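Long-range contact in histidine--tRNA ligase (Thermus thermophilus, PDB 1H4V), which joins L-histidine to its cognate tRNA(His) at the expense of ATP, which is split to AMP and diphosphate: residues Lys63-Thr67 with Met110-Glu114. Residues are numbered along the deposited sequence; the frame is centred on the assembly and turned at random.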
loop_
_atom_site.group_PDB
_atom_site.type_symbol
_atom_site.label_atom_id
_atom_site.label_comp_id
_atom_site.label_asym_id
_atom_site.label_seq_id
_atom_site.Cartn_x
_atom_site.Cartn_y
_atom_site.Cartn_z
ATOM N N LYS A 63 8.594 -1.735 -25.137
ATOM C CA LYS A 63 9.825 -1.143 -24.631
ATOM C C LYS A 63 9.552 -0.359 -23.363
ATOM O O LYS A 63 10.440 -0.168 -22.535
ATOM C CB LYS A 63 10.449 -0.210 -25.682
ATOM C CG LYS A 63 9.510 0.879 -26.219
ATOM C CD LYS A 63 10.174 1.701 -27.342
ATOM C CE LYS A 63 9.176 2.645 -28.039
ATOM N NZ LYS A 63 9.784 3.471 -29.135
ATOM N N GLU A 64 8.311 0.087 -23.222
ATOM C CA GLU A 64 7.900 0.870 -22.073
ATOM C C GLU A 64 7.287 0.081 -20.914
ATOM O O GLU A 64 6.493 0.615 -20.150
ATOM C CB GLU A 64 6.942 1.972 -22.535
ATOM C CG GLU A 64 7.620 3.012 -23.423
ATOM C CD GLU A 64 7.096 4.415 -23.167
ATOM O OE1 GLU A 64 5.908 4.667 -23.470
ATOM O OE2 GLU A 64 7.871 5.255 -22.651
ATOM N N MET A 65 7.671 -1.183 -20.779
ATOM C CA MET A 65 7.183 -2.043 -19.700
ATOM C C MET A 65 8.343 -2.852 -19.120
ATOM O O MET A 65 9.165 -3.382 -19.865
ATOM C CB MET A 65 6.119 -3.016 -20.218
ATOM C CG MET A 65 4.691 -2.493 -20.220
ATOM S SD MET A 65 3.524 -3.674 -20.984
ATOM C CE MET A 65 4.229 -5.231 -20.534
ATOM N N PHE A 66 8.421 -2.941 -17.796
ATOM C CA PHE A 66 9.483 -3.715 -17.175
ATOM C C PHE A 66 9.073 -5.177 -17.251
ATOM O O PHE A 66 8.150 -5.611 -16.569
ATOM C CB PHE A 66 9.693 -3.316 -15.710
ATOM C CG PHE A 66 10.223 -1.924 -15.519
ATOM C CD1 PHE A 66 9.369 -0.881 -15.187
ATOM C CD2 PHE A 66 11.584 -1.662 -15.642
ATOM C CE1 PHE A 66 9.862 0.408 -14.971
ATOM C CE2 PHE A 66 12.089 -0.374 -15.431
ATOM C CZ PHE A 66 11.229 0.662 -15.094
ATOM N N THR A 67 9.769 -5.929 -18.093
ATOM C CA THR A 67 9.482 -7.335 -18.303
ATOM C C THR A 67 10.700 -8.166 -17.945
ATOM O O THR A 67 11.826 -7.688 -18.006
ATOM C CB THR A 67 9.120 -7.577 -19.775
ATOM O OG1 THR A 67 8.035 -6.721 -20.135
ATOM C CG2 THR A 67 8.710 -9.023 -20.011
ATOM N N MET A 110 2.404 1.669 -10.173
ATOM C CA MET A 110 2.418 1.258 -11.569
ATOM C C MET A 110 3.856 1.506 -12.017
ATOM O O MET A 110 4.586 2.302 -11.422
ATOM C CB MET A 110 1.488 2.097 -12.436
ATOM C CG MET A 110 0.035 2.028 -12.056
ATOM S SD MET A 110 -0.666 0.396 -12.262
ATOM C CE MET A 110 -2.247 0.541 -11.315
ATOM N N PHE A 111 4.251 0.827 -13.080
ATOM C CA PHE A 111 5.613 0.907 -13.571
ATOM C C PHE A 111 5.653 1.195 -15.054
ATOM O O PHE A 111 5.017 0.529 -15.859
ATOM C CB PHE A 111 6.303 -0.396 -13.194
ATOM C CG PHE A 111 6.238 -0.671 -11.726
ATOM C CD1 PHE A 111 7.154 -0.076 -10.860
ATOM C CD2 PHE A 111 5.210 -1.443 -11.195
ATOM C CE1 PHE A 111 7.051 -0.247 -9.477
ATOM C CE2 PHE A 111 5.090 -1.623 -9.816
ATOM C CZ PHE A 111 6.012 -1.022 -8.953
ATOM N N ARG A 112 6.429 2.216 -15.378
ATOM C CA ARG A 112 6.600 2.742 -16.732
ATOM C C ARG A 112 8.114 2.762 -16.965
ATOM O O ARG A 112 8.857 3.292 -16.152
ATOM C CB ARG A 112 6.052 4.176 -16.748
ATOM C CG ARG A 112 5.738 4.784 -18.100
ATOM C CD ARG A 112 4.809 5.998 -17.909
ATOM N NE ARG A 112 5.485 7.123 -17.250
ATOM C CZ ARG A 112 4.843 8.084 -16.576
ATOM N NH1 ARG A 112 3.516 8.060 -16.456
ATOM N NH2 ARG A 112 5.504 9.099 -16.036
ATOM N N ALA A 113 8.576 2.188 -18.063
ATOM C CA ALA A 113 10.008 2.163 -18.325
ATOM C C ALA A 113 10.478 3.269 -19.284
ATOM O O ALA A 113 10.653 3.041 -20.473
ATOM C CB ALA A 113 10.399 0.807 -18.859
ATOM N N GLU A 114 10.686 4.468 -18.752
ATOM C CA GLU A 114 11.175 5.598 -19.527
ATOM C C GLU A 114 12.640 5.760 -19.168
ATOM O O GLU A 114 13.138 5.087 -18.259
ATOM C CB GLU A 114 10.392 6.865 -19.174
ATOM C CG GLU A 114 10.428 7.260 -17.695
ATOM C CD GLU A 114 9.608 8.532 -17.392
ATOM O OE1 GLU A 114 10.049 9.622 -17.800
ATOM O OE2 GLU A 114 8.537 8.416 -16.767
HETATM O O HOH W 1 6.148 -2.195 -16.326
#
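The methyl group of A113 sits over one face of the F66 ring, its CB 3.8 Å from the ring centroid and close to the normal, a CH-pi contact. Along one side of the same ring, CE1 comes within 3.3 Å of R112 O. Nearer the ring's root, CD1 packs on F111 CB, and the two phenylalanine side chains cross at about a right angle. With CG anti to its own carbonyl carbon (chi1 -67°), F66 swings its ring alongside 111-113. Between the backbones, A113 N points almost straight at E64 O in a weak hydrogen bond of 3.3 Å, and a water bridges F66 N to F111 O. Cutting F66 back to an alanine would probably leave the A113 methyl without its aromatic platform and open a gap beside F111 CB. Further out, R112 NH2 and E114 OE2 form a salt bridge of 3.2 Å, the carboxylate oxygen in the guanidinium plane. The second subunit closes over this patch: its F44 ring meets F66, and R71 of that subunit donates a hydrogen bond to A113 O. The contact thus fastens the loop entering strand 67-69, at the dimer interface, to the end of strand 102-111, where F111-R112-A113-E114 matches the F-R-x-E signature of class II motif 2.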